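Local coordinates for PTS-dependent dihydroxyacetone kinase, ADP-binding subunit DhaL (PDB 3CR3), which binds ADP and magnesium, takes a phosphoryl group from DhaM to form ATP, and passes it to dihydroxyacetone bound to DhaK, at residues Glu9-Ile18 with Ser179-Val190. Sequence-based numbering, arbitrary orientation.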
loop_
_atom_site.group_PDB
_atom_site.type_symbol
_atom_site.label_atom_id
_atom_site.label_comp_id
_atom_site.label_asym_id
_atom_site.label_seq_id
_atom_site.Cartn_x
_atom_site.Cartn_y
_atom_site.Cartn_z
ATOM N N GLU A 9 -20.999 -36.185 14.811
ATOM C CA GLU A 9 -19.887 -37.109 14.987
ATOM C C GLU A 9 -18.723 -36.733 14.061
ATOM O O GLU A 9 -17.576 -36.683 14.499
ATOM C CB GLU A 9 -20.326 -38.552 14.713
ATOM C CG GLU A 9 -19.223 -39.604 14.954
ATOM C CD GLU A 9 -19.604 -41.006 14.491
ATOM O OE1 GLU A 9 -20.694 -41.179 13.887
ATOM O OE2 GLU A 9 -18.807 -41.946 14.736
ATOM N N TRP A 10 -19.038 -36.463 12.790
ATOM C CA TRP A 10 -18.024 -36.216 11.752
ATOM C C TRP A 10 -17.216 -34.972 12.090
ATOM O O TRP A 10 -15.980 -35.005 12.123
ATOM C CB TRP A 10 -18.675 -36.161 10.338
ATOM C CG TRP A 10 -17.859 -35.455 9.265
ATOM C CD1 TRP A 10 -16.500 -35.531 9.075
ATOM C CD2 TRP A 10 -18.357 -34.578 8.235
ATOM N NE1 TRP A 10 -16.126 -34.746 8.006
ATOM C CE2 TRP A 10 -17.239 -34.149 7.474
ATOM C CE3 TRP A 10 -19.632 -34.103 7.893
ATOM C CZ2 TRP A 10 -17.362 -33.278 6.388
ATOM C CZ3 TRP A 10 -19.754 -33.227 6.811
ATOM C CH2 TRP A 10 -18.624 -32.827 6.069
ATOM N N LEU A 11 -17.922 -33.894 12.396
ATOM C CA LEU A 11 -17.289 -32.625 12.718
ATOM C C LEU A 11 -16.450 -32.698 14.003
ATOM O O LEU A 11 -15.432 -32.020 14.114
ATOM C CB LEU A 11 -18.331 -31.495 12.782
ATOM C CG LEU A 11 -18.918 -31.122 11.417
ATOM C CD1 LEU A 11 -20.254 -30.391 11.546
ATOM C CD2 LEU A 11 -17.924 -30.305 10.599
ATOM N N GLY A 12 -16.875 -33.530 14.950
ATOM C CA GLY A 12 -16.120 -33.757 16.180
ATOM C C GLY A 12 -14.792 -34.432 15.888
ATOM O O GLY A 12 -13.759 -34.005 16.397
ATOM N N LYS A 13 -14.829 -35.484 15.064
ATOM C CA LYS A 13 -13.617 -36.178 14.622
ATOM C C LYS A 13 -12.701 -35.277 13.812
ATOM O O LYS A 13 -11.490 -35.363 13.945
ATOM C CB LYS A 13 -13.954 -37.427 13.810
ATOM C CG LYS A 13 -14.474 -38.589 14.649
ATOM C CD LYS A 13 -14.695 -39.811 13.772
ATOM C CE LYS A 13 -15.111 -41.010 14.614
ATOM N NZ LYS A 13 -14.043 -41.402 15.580
ATOM N N PHE A 14 -13.286 -34.432 12.957
ATOM C CA PHE A 14 -12.543 -33.414 12.209
ATOM C C PHE A 14 -11.862 -32.411 13.155
ATOM O O PHE A 14 -10.661 -32.175 13.047
ATOM C CB PHE A 14 -13.450 -32.701 11.194
ATOM C CG PHE A 14 -12.776 -31.565 10.467
ATOM C CD1 PHE A 14 -11.622 -31.784 9.700
ATOM C CD2 PHE A 14 -13.290 -30.283 10.537
ATOM C CE1 PHE A 14 -11.000 -30.734 9.032
ATOM C CE2 PHE A 14 -12.684 -29.220 9.856
ATOM C CZ PHE A 14 -11.542 -29.438 9.115
ATOM N N ASN A 15 -12.621 -31.837 14.090
ATOM C CA ASN A 15 -12.029 -30.986 15.128
ATOM C C ASN A 15 -10.851 -31.665 15.834
ATOM O O ASN A 15 -9.840 -31.018 16.092
ATOM C CB ASN A 15 -13.080 -30.560 16.154
ATOM C CG ASN A 15 -12.516 -29.649 17.239
ATOM O OD1 ASN A 15 -11.844 -28.660 16.958
ATOM N ND2 ASN A 15 -12.804 -29.983 18.493
ATOM N N GLU A 16 -10.987 -32.961 16.128
ATOM C CA GLU A 16 -9.922 -33.742 16.771
ATOM C C GLU A 16 -8.658 -33.840 15.912
ATOM O O GLU A 16 -7.563 -33.648 16.408
ATOM C CB GLU A 16 -10.410 -35.150 17.146
ATOM C CG GLU A 16 -11.287 -35.220 18.387
ATOM C CD GLU A 16 -12.010 -36.555 18.528
ATOM O OE1 GLU A 16 -11.485 -37.595 18.042
ATOM O OE2 GLU A 16 -13.112 -36.573 19.132
ATOM N N LYS A 17 -8.818 -34.153 14.627
ATOM C CA LYS A 17 -7.687 -34.167 13.691
ATOM C C LYS A 17 -7.027 -32.798 13.592
ATOM O O LYS A 17 -5.806 -32.700 13.470
ATOM C CB LYS A 17 -8.158 -34.588 12.304
ATOM C CG LYS A 17 -8.508 -36.052 12.173
ATOM C CD LYS A 17 -7.259 -36.906 12.078
ATOM C CE LYS A 17 -7.588 -38.329 11.712
ATOM N NZ LYS A 17 -6.339 -39.088 11.366
ATOM N N ILE A 18 -7.849 -31.753 13.631
ATOM C CA ILE A 18 -7.384 -30.369 13.529
ATOM C C ILE A 18 -6.558 -29.970 14.757
ATOM O O ILE A 18 -5.452 -29.448 14.617
ATOM C CB ILE A 18 -8.566 -29.377 13.322
ATOM C CG1 ILE A 18 -9.125 -29.473 11.889
ATOM C CG2 ILE A 18 -8.155 -27.955 13.661
ATOM C CD1 ILE A 18 -8.132 -29.140 10.788
ATOM N N SER A 179 -5.573 -29.690 5.519
ATOM C CA SER A 179 -6.710 -29.581 6.423
ATOM C C SER A 179 -7.955 -30.161 5.719
ATOM O O SER A 179 -8.742 -30.845 6.331
ATOM C CB SER A 179 -6.903 -28.139 6.924
ATOM O OG SER A 179 -7.179 -27.262 5.835
ATOM N N SER A 180 -8.089 -29.962 4.411
ATOM C CA SER A 180 -9.209 -30.593 3.691
ATOM C C SER A 180 -9.151 -32.122 3.659
ATOM O O SER A 180 -10.194 -32.773 3.650
ATOM C CB SER A 180 -9.402 -30.020 2.284
ATOM O OG SER A 180 -9.949 -28.709 2.329
ATOM N N ALA A 181 -7.946 -32.688 3.654
ATOM C CA ALA A 181 -7.768 -34.142 3.736
ATOM C C ALA A 181 -8.323 -34.697 5.056
ATOM O O ALA A 181 -9.040 -35.717 5.067
ATOM C CB ALA A 181 -6.277 -34.534 3.555
ATOM N N TYR A 182 -8.011 -34.013 6.158
ATOM C CA TYR A 182 -8.547 -34.383 7.473
ATOM C C TYR A 182 -10.071 -34.351 7.453
ATOM O O TYR A 182 -10.726 -35.195 8.051
ATOM C CB TYR A 182 -8.049 -33.421 8.571
ATOM C CG TYR A 182 -6.542 -33.357 8.790
ATOM C CD1 TYR A 182 -5.718 -34.475 8.598
ATOM C CD2 TYR A 182 -5.952 -32.170 9.232
ATOM C CE1 TYR A 182 -4.312 -34.395 8.827
ATOM C CE2 TYR A 182 -4.591 -32.072 9.470
ATOM C CZ TYR A 182 -3.768 -33.174 9.256
ATOM O OH TYR A 182 -2.419 -33.032 9.487
ATOM N N LEU A 183 -10.635 -33.365 6.766
ATOM C CA LEU A 183 -12.085 -33.240 6.667
ATOM C C LEU A 183 -12.733 -34.461 6.019
ATOM O O LEU A 183 -13.734 -34.995 6.529
ATOM C CB LEU A 183 -12.462 -31.966 5.890
ATOM C CG LEU A 183 -13.951 -31.614 5.845
ATOM C CD1 LEU A 183 -14.488 -31.384 7.264
ATOM C CD2 LEU A 183 -14.155 -30.366 4.998
ATOM N N PHE A 184 -12.160 -34.883 4.895
ATOM C CA PHE A 184 -12.728 -35.965 4.094
ATOM C C PHE A 184 -12.427 -37.342 4.644
ATOM O O PHE A 184 -13.241 -38.257 4.502
ATOM C CB PHE A 184 -12.237 -35.878 2.645
ATOM C CG PHE A 184 -12.583 -34.584 1.962
ATOM C CD1 PHE A 184 -13.755 -33.894 2.288
ATOM C CD2 PHE A 184 -11.745 -34.064 0.970
ATOM C CE1 PHE A 184 -14.085 -32.701 1.655
ATOM C CE2 PHE A 184 -12.066 -32.863 0.331
ATOM C CZ PHE A 184 -13.255 -32.189 0.676
ATOM N N GLU A 185 -11.236 -37.489 5.216
ATOM C CA GLU A 185 -10.839 -38.712 5.891
ATOM C C GLU A 185 -11.784 -39.049 7.060
ATOM O O GLU A 185 -12.221 -40.183 7.195
ATOM C CB GLU A 185 -9.364 -38.599 6.315
ATOM C CG GLU A 185 -9.004 -39.160 7.652
ATOM C CD GLU A 185 -7.507 -39.044 7.941
ATOM O OE1 GLU A 185 -6.828 -38.148 7.351
ATOM O OE2 GLU A 185 -7.026 -39.858 8.761
ATOM N N THR A 186 -12.107 -38.057 7.883
ATOM C CA THR A 186 -13.091 -38.237 8.965
ATOM C C THR A 186 -14.520 -38.446 8.428
ATOM O O THR A 186 -15.302 -39.193 8.993
ATOM C CB THR A 186 -13.069 -37.054 9.931
ATOM O OG1 THR A 186 -13.141 -35.823 9.188
ATOM C CG2 THR A 186 -11.773 -37.076 10.744
ATOM N N LEU A 187 -14.852 -37.779 7.331
ATOM C CA LEU A 187 -16.113 -38.018 6.645
ATOM C C LEU A 187 -16.262 -39.494 6.226
ATOM O O LEU A 187 -17.287 -40.132 6.500
ATOM C CB LEU A 187 -16.253 -37.091 5.430
ATOM C CG LEU A 187 -17.590 -37.212 4.674
ATOM C CD1 LEU A 187 -18.804 -37.073 5.619
ATOM C CD2 LEU A 187 -17.656 -36.191 3.586
ATOM N N LEU A 188 -15.234 -40.016 5.561
ATOM C CA LEU A 188 -15.226 -41.404 5.094
ATOM C C LEU A 188 -15.412 -42.406 6.239
ATOM O O LEU A 188 -16.135 -43.398 6.099
ATOM C CB LEU A 188 -13.928 -41.694 4.325
ATOM C CG LEU A 188 -13.791 -41.073 2.933
ATOM C CD1 LEU A 188 -12.534 -41.591 2.261
ATOM C CD2 LEU A 188 -15.012 -41.358 2.058
ATOM N N GLU A 189 -14.769 -42.127 7.370
ATOM C CA GLU A 189 -14.914 -42.941 8.588
ATOM C C GLU A 189 -16.360 -43.096 9.074
ATOM O O GLU A 189 -16.743 -44.164 9.559
ATOM C CB GLU A 189 -14.082 -42.356 9.733
ATOM C CG GLU A 189 -12.568 -42.420 9.538
ATOM C CD GLU A 189 -11.787 -41.711 10.645
ATOM O OE1 GLU A 189 -12.411 -41.133 11.564
ATOM O OE2 GLU A 189 -10.534 -41.742 10.595
ATOM N N VAL A 190 -17.158 -42.039 8.983
ATOM C CA VAL A 190 -18.505 -42.098 9.561
ATOM C C VAL A 190 -19.553 -42.440 8.508
ATOM O O VAL A 190 -20.629 -42.951 8.828
ATOM C CB VAL A 190 -18.896 -40.805 10.340
ATOM C CG1 VAL A 190 -17.698 -40.217 11.062
ATOM C CG2 VAL A 190 -19.527 -39.771 9.428
HETATM O O HOH W 1 -12.810 -43.123 13.949
#
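Trp10 packs its indole against Leu183, Thr186 and Leu187, and its CB meets Val190 CG2; the side chain is a knob in the hole these four form. Its NE1 gives a hydrogen bond to Leu183 O (2.8 Å, N-H...O angle 154°), an oxygen that also accepts the helical bond from Leu187 N. Leu187 CD1 lies over one ring face, 3.7 Å from the centroid of the six-membered ring. Leu183 CD1 serves two rings: it touches Trp10 CZ2 and makes a CH-pi contact over the Phe14 face, 3.5 Å from that centroid. With an alanine at Trp10, Leu183 and Leu187 would probably face a gap, and Leu183 O would lose the indole N-H. The segments belong to helices 4-20 and 175-191 of the all-helical DhaL fold and run roughly antiparallel, at 140°. Thr186 is the reciprocal knob, among Trp10, Lys13, Phe14 and Lys17. Ser179 OG is hydrogen-bonded with Tyr83 OH and the ADP-binding His37 NE2. Lys17 packs on Tyr182 and Thr186, and its NZ meets Glu185 OE2 from above the carboxylate plane in a 2.8 Å salt bridge. The solvent side, with Glu9, Lys13 and Glu189, is looser. Lys13 NZ stays 4.3 Å from Glu189 OE1, and a water bridges them.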